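Local coordinates for Alp7A (Bacillus subtilis, PDB 5EC0), which is a plasmid-encoded bacterial actin-like protein that binds ADP and probably forms filaments that move plasmid DNA apart during segregation, at residues 300-303 with 304-308; 340-343 with 344-348; 374-377 with 378-381. One frame throughout, in Å; residues are numbered along the deposited sequence.

Interaction 1: residues 300-303 with 304-308; sequences KEYT and EIKIA
Lys306 folds back over a face of the Tyr302 ring, one helical turn earlier. Its CB starts beside the backbone, 3.5 Å from Thr303 O. CG comes next and wedges between two parts of Tyr302, 3.4 Å from its carbonyl O and 3.5 Å from ring atom CE2. CD passes on over the CE2 and CZ side of the ring. CE then makes a CH-pi contact, 3.9 Å from the centroid of the Tyr302 ring and 28° off its normal. Bends at chi2 and chi3 (95°) lay the chain over the ring. The tip NZ leaves the ring for a salt bridge with Asp218 and a hydrogen bond to Gln309. Tyr302 meets it because its CG is anti to the backbone N (chi1 -176°). The same ring packs edge-to-face with Phe243.

This is an i to i+4 pairing on helix 292-313 of the C-terminal domain, which belongs to the actin ATPase clan. The Tyr302 side chain lies about 6 Å from Gly215, which binds ADP. With an alanine in place of the tyrosine, the methylenes of Lys306 would probably lose the face they lie on and Phe243 its edge-to-face partner, though the salt bridge would still hold the amine.

Backbone bonds join the same turns. Lys306 N bonds to Tyr302 O, and Ile307 N bonds to Thr303 O at 2.8 Å. Thr303 and Ile307 lie side by side and point the same way, with Thr303 CG2 4.1 Å from Ile307 CG1. Thr303 OG1 bonds back to Leu299 O. Lys300 and Glu304 run past each other at a slant. Their charged ends, Lys300 NZ and Glu304 OE2, stay 4.6 Å apart, too far for a salt bridge, and Lys300 pairs with Glu344 of helix 335-346 instead.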
# COMPACT_ATOMS: atom_id res chain seq x y z
N LYS A 300 17.53 4.04 14.12
CA LYS A 300 17.17 4.12 15.53
C LYS A 300 16.76 5.55 15.86
O LYS A 300 15.78 5.75 16.58
CB LYS A 300 18.32 3.67 16.42
CG LYS A 300 17.89 3.36 17.86
CD LYS A 300 19.09 3.18 18.78
CE LYS A 300 18.67 3.11 20.24
NZ LYS A 300 19.88 3.08 21.11
N GLU A 301 17.52 6.52 15.34
CA GLU A 301 17.15 7.94 15.45
C GLU A 301 15.71 8.19 15.01
O GLU A 301 14.92 8.77 15.75
CB GLU A 301 18.07 8.84 14.60
CG GLU A 301 19.52 8.89 15.01
CD GLU A 301 20.37 9.64 13.99
OE1 GLU A 301 19.81 10.51 13.28
OE2 GLU A 301 21.58 9.34 13.89
N TYR A 302 15.41 7.76 13.78
CA TYR A 302 14.09 7.94 13.21
C TYR A 302 13.02 7.28 14.08
O TYR A 302 11.98 7.87 14.36
CB TYR A 302 14.04 7.38 11.77
CG TYR A 302 12.71 7.64 11.09
CD1 TYR A 302 12.40 8.90 10.58
CD2 TYR A 302 11.75 6.63 10.97
CE1 TYR A 302 11.17 9.16 9.96
CE2 TYR A 302 10.52 6.87 10.36
CZ TYR A 302 10.24 8.14 9.86
OH TYR A 302 9.04 8.40 9.26
N THR A 303 13.28 6.05 14.51
CA THR A 303 12.35 5.30 15.34
C THR A 303 12.06 6.03 16.66
O THR A 303 10.92 6.07 17.13
CB THR A 303 12.89 3.88 15.62
OG1 THR A 303 13.06 3.19 14.38
CG2 THR A 303 11.95 3.08 16.51
N GLU A 304 13.09 6.64 17.24
CA GLU A 304 12.91 7.41 18.47
C GLU A 304 11.93 8.56 18.23
O GLU A 304 11.07 8.84 19.06
CB GLU A 304 14.27 7.90 19.00
CG GLU A 304 14.81 7.00 20.13
CD GLU A 304 16.31 7.05 20.31
OE1 GLU A 304 17.00 7.66 19.47
OE2 GLU A 304 16.81 6.48 21.30
N ILE A 305 12.03 9.21 17.08
CA ILE A 305 11.05 10.22 16.70
C ILE A 305 9.65 9.59 16.54
O ILE A 305 8.66 10.17 16.98
CB ILE A 305 11.49 10.95 15.41
CG1 ILE A 305 12.77 11.75 15.66
CG2 ILE A 305 10.41 11.89 14.93
CD1 ILE A 305 13.59 11.99 14.40
N LYS A 306 9.56 8.41 15.94
CA LYS A 306 8.25 7.78 15.74
C LYS A 306 7.59 7.38 17.06
O LYS A 306 6.41 7.67 17.28
CB LYS A 306 8.35 6.55 14.82
CG LYS A 306 8.88 6.81 13.41
CD LYS A 306 8.02 7.78 12.59
CE LYS A 306 8.55 9.20 12.68
NZ LYS A 306 7.68 10.16 11.95
N ILE A 307 8.34 6.72 17.94
CA ILE A 307 7.77 6.27 19.20
C ILE A 307 7.24 7.46 19.98
O ILE A 307 6.14 7.41 20.53
CB ILE A 307 8.80 5.51 20.06
CG1 ILE A 307 9.27 4.25 19.35
CG2 ILE A 307 8.19 5.11 21.40
CD1 ILE A 307 8.13 3.33 18.92
N ALA A 308 8.00 8.55 19.99
CA ALA A 308 7.63 9.76 20.72
C ALA A 308 6.39 10.43 20.10
O ALA A 308 5.55 10.94 20.83
CB ALA A 308 8.79 10.75 20.76

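Interaction 2: residues 340-343 with 344-348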
# COMPACT_ATOMS: atom_id res chain seq x y z
N VAL A 340 14.24 -2.24 20.29
CA VAL A 340 15.34 -1.66 21.06
C VAL A 340 14.92 -0.37 21.76
O VAL A 340 15.17 -0.19 22.96
CB VAL A 340 16.56 -1.34 20.15
CG1 VAL A 340 17.67 -0.67 20.98
CG2 VAL A 340 17.08 -2.61 19.47
N VAL A 341 14.30 0.53 21.00
CA VAL A 341 13.93 1.83 21.53
C VAL A 341 12.87 1.72 22.63
O VAL A 341 12.98 2.38 23.67
CB VAL A 341 13.43 2.78 20.41
CG1 VAL A 341 12.59 3.91 20.99
CG2 VAL A 341 14.62 3.34 19.60
N THR A 342 11.85 0.87 22.42
CA THR A 342 10.78 0.79 23.41
C THR A 342 11.29 0.13 24.70
O THR A 342 10.85 0.47 25.80
CB THR A 342 9.54 0.03 22.87
OG1 THR A 342 9.91 -1.25 22.36
CG2 THR A 342 8.91 0.84 21.75
N GLU A 343 12.26 -0.77 24.56
CA GLU A 343 12.85 -1.38 25.73
C GLU A 343 13.66 -0.38 26.53
O GLU A 343 13.62 -0.40 27.76
CB GLU A 343 13.73 -2.56 25.34
CG GLU A 343 14.20 -3.32 26.57
CD GLU A 343 15.19 -4.41 26.25
OE1 GLU A 343 14.80 -5.38 25.56
OE2 GLU A 343 16.35 -4.31 26.70
N GLU A 344 14.38 0.51 25.85
CA GLU A 344 15.17 1.55 26.53
C GLU A 344 14.27 2.55 27.25
O GLU A 344 14.62 3.09 28.29
CB GLU A 344 16.07 2.32 25.55
CG GLU A 344 17.28 1.57 25.02
CD GLU A 344 18.07 2.41 24.01
OE1 GLU A 344 17.50 3.39 23.47
OE2 GLU A 344 19.26 2.10 23.78
N ARG A 345 13.11 2.78 26.66
CA ARG A 345 12.24 3.86 27.07
C ARG A 345 11.23 3.42 28.13
O ARG A 345 10.88 4.20 29.02
CB ARG A 345 11.53 4.42 25.84
CG ARG A 345 11.18 5.89 25.90
CD ARG A 345 10.63 6.36 24.55
NE ARG A 345 9.75 7.51 24.70
CZ ARG A 345 10.18 8.77 24.78
NH1 ARG A 345 11.48 9.03 24.74
NH2 ARG A 345 9.31 9.76 24.92
N TYR A 346 10.76 2.18 28.05
CA TYR A 346 9.69 1.72 28.94
C TYR A 346 10.05 0.47 29.74
O TYR A 346 9.27 0.02 30.59
CB TYR A 346 8.41 1.44 28.13
CG TYR A 346 7.99 2.55 27.18
CD1 TYR A 346 7.60 3.80 27.66
CD2 TYR A 346 7.97 2.33 25.80
CE1 TYR A 346 7.21 4.81 26.79
CE2 TYR A 346 7.57 3.33 24.92
CZ TYR A 346 7.19 4.57 25.42
OH TYR A 346 6.80 5.58 24.56
N GLY A 347 11.22 -0.09 29.48
CA GLY A 347 11.59 -1.36 30.09
C GLY A 347 11.18 -2.53 29.22
O GLY A 347 10.35 -2.39 28.32
N ARG A 348 11.76 -3.70 29.48
CA ARG A 348 11.54 -4.87 28.63
C ARG A 348 10.10 -5.39 28.66
O ARG A 348 9.53 -5.72 27.61
CB ARG A 348 12.49 -6.00 29.04
CG ARG A 348 12.44 -7.22 28.13
CD ARG A 348 11.98 -8.44 28.91
NE ARG A 348 11.88 -9.64 28.09
CZ ARG A 348 11.79 -10.88 28.57
NH1 ARG A 348 11.70 -11.91 27.75
NH2 ARG A 348 11.80 -11.09 29.89
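Glu343 meets the start of the Arg348 chain, not its guanidinium. Glu343 CG is anti to the backbone N (chi1 -172°), which carries the chain along to the start of the next helix. There CG lies 3.7 Å from Arg348 CA, and the OE1 of Glu343 rests 3.9 Å from Arg348 CG. The carboxylate and guanidinium planes stand 76° apart. Glu343 OE1 and Arg348 NE remain 5.8 Å apart, and Arg348 forms its salt bridge with Glu352.

Tyr346 comes up beside Thr342. Its CD2 is 4.0 Å from Thr342 CB and 3.4 Å from Thr342 O. That carbonyl takes the Tyr346 N-H, and a weak bond from Arg345 N as well. The hydroxyl of Thr342 turns to Ile338 O and to Ser351. Arg345 CB sits over the centre of one face of the Tyr346 ring, and the Tyr346 OH lies in plane at the edge of the Arg345 guanidinium. Glu344 is extended, and its CG passes 3.4 Å from Val340 O.

Gly347 ends the helix with a positive phi of 91° and is the N-cap of the next one. Its N bonds to Glu343 O at 3.0 Å, coming from above the carbonyl plane. At these backbone angles a side chain would press on the carbonyl O of Tyr346, so glycine suits the junction.

The segment closes helix 335-346 and hands over to helix 348-354. Val341 packs on Lys300, Glu304 and Ile307 of helix 292-313, and Arg345 reaches Glu311 of that helix in a salt bridge. The Tyr346 ring meets that of His355, at the start of edge strand 355-357, with the planes nearly parallel.

Interaction 3: residues 374-377 with 378-381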
# COMPACT_ATOMS: atom_id res chain seq x y z
N ARG A 374 -14.10 -10.75 1.58
CA ARG A 374 -14.64 -12.09 1.83
C ARG A 374 -15.94 -12.06 2.63
O ARG A 374 -16.80 -12.90 2.44
CB ARG A 374 -13.65 -12.99 2.58
CG ARG A 374 -12.28 -13.05 1.98
CD ARG A 374 -12.08 -14.21 1.04
NE ARG A 374 -10.67 -14.22 0.65
CZ ARG A 374 -9.88 -15.30 0.67
NH1 ARG A 374 -10.37 -16.47 1.06
NH2 ARG A 374 -8.62 -15.19 0.30
N ALA A 375 -16.05 -11.12 3.56
CA ALA A 375 -17.27 -11.05 4.36
C ALA A 375 -18.39 -10.56 3.47
O ALA A 375 -19.52 -11.07 3.52
CB ALA A 375 -17.08 -10.14 5.57
N GLU A 376 -18.06 -9.61 2.60
CA GLU A 376 -19.04 -9.11 1.66
C GLU A 376 -19.50 -10.21 0.70
O GLU A 376 -20.69 -10.35 0.43
CB GLU A 376 -18.46 -7.93 0.86
CG GLU A 376 -19.48 -7.30 -0.06
CD GLU A 376 -20.55 -6.52 0.69
OE1 GLU A 376 -20.26 -6.05 1.82
OE2 GLU A 376 -21.67 -6.37 0.16
N GLN A 377 -18.55 -11.01 0.22
CA GLN A 377 -18.84 -12.11 -0.70
C GLN A 377 -19.73 -13.17 -0.04
O GLN A 377 -20.60 -13.74 -0.69
CB GLN A 377 -17.54 -12.75 -1.20
CG GLN A 377 -17.66 -13.47 -2.56
CD GLN A 377 -16.43 -14.30 -2.96
OE1 GLN A 377 -15.35 -14.19 -2.36
NE2 GLN A 377 -16.59 -15.13 -3.99
N VAL A 378 -19.51 -13.44 1.24
CA VAL A 378 -20.35 -14.37 1.99
C VAL A 378 -21.77 -13.82 2.14
O VAL A 378 -22.76 -14.53 1.99
CB VAL A 378 -19.76 -14.65 3.40
CG1 VAL A 378 -20.77 -15.41 4.27
CG2 VAL A 378 -18.47 -15.42 3.27
N LYS A 379 -21.84 -12.52 2.43
CA LYS A 379 -23.09 -11.81 2.60
C LYS A 379 -23.92 -11.84 1.33
O LYS A 379 -25.15 -11.94 1.36
CB LYS A 379 -22.81 -10.37 3.02
CG LYS A 379 -23.91 -9.69 3.77
CD LYS A 379 -23.62 -8.20 3.88
CE LYS A 379 -24.90 -7.38 3.83
NZ LYS A 379 -24.60 -5.94 3.58
N LYS A 380 -23.23 -11.76 0.19
CA LYS A 380 -23.90 -11.76 -1.10
C LYS A 380 -24.53 -13.12 -1.35
O LYS A 380 -25.71 -13.20 -1.69
CB LYS A 380 -22.92 -11.41 -2.22
CG LYS A 380 -23.59 -11.00 -3.53
CD LYS A 380 -22.58 -10.92 -4.67
CE LYS A 380 -23.26 -10.59 -6.00
NZ LYS A 380 -22.28 -10.63 -7.13
N GLN A 381 -23.76 -14.18 -1.18
CA GLN A 381 -24.25 -15.53 -1.45
C GLN A 381 -25.36 -15.92 -0.47
O GLN A 381 -26.29 -16.64 -0.83
CB GLN A 381 -23.10 -16.54 -1.41
CG GLN A 381 -21.95 -16.13 -2.32
CD GLN A 381 -20.70 -16.98 -2.16
OE1 GLN A 381 -20.44 -17.54 -1.09
NE2 GLN A 381 -19.91 -17.08 -3.23
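Val378 packs against the carbonyl of Arg374, its CG2 3.1 Å from Arg374 O. CG1 is anti to the backbone N (chi1 169°), which leaves CG2 beside that N, close to the Arg374 oxygen. The same oxygen accepts the Val378 N-H at 3.0 Å. Val378 also touches Leu194 in a loop. Lys379 N bonds to Ala375 O, and its CB rests 3.3 Å from Glu376 O. Its NZ stays 4.5 Å from Glu376 OE2, the opposite charges near but not in contact. Lys380 N bonds to Glu376 O at 2.9 Å, while its extended chain leads away to Glu123 of strand 119-129, with which it forms a salt bridge. CG of Gln381 lies beside its own backbone N, 3.2 Å from Gln377 O, which also accepts the Gln381 N-H. The two glutamine amides are inclined 57° to each other, and their NE2 atoms are 3.9 Å apart. Gln377 OE1 bonds to Arg5 of strand 2-10. The backbone bonds are ordinary i to i+4 bonds within helix 364-386, near the C-terminus. They hold the helix here, while Gln377 and Lys380 make their polar bonds to strands 2-10 and 119-129.

Interactions 1 and 2 lie within two neighbouring helices of the C-terminal domain, 292-313 and 335-346, and touch directly, with centres 12 Å apart. Lys300 and Glu344 bridge them, and Ile307 packs on Tyr346. Interaction 1 is the most buried: half of its touching residues are buried, and it is the one near the nucleotide. Interaction 2 lies further out and has more exposed than buried residues, with Val341 and Thr342 buried. Interaction 3 is a surface contact on helix 364-386, about 41 Å from interaction 1 between centres. The chemistry follows the place. Interaction 1 is built on an aromatic face, interaction 2 on a helix end, and interaction 3 on backbone bonds with long polar chains.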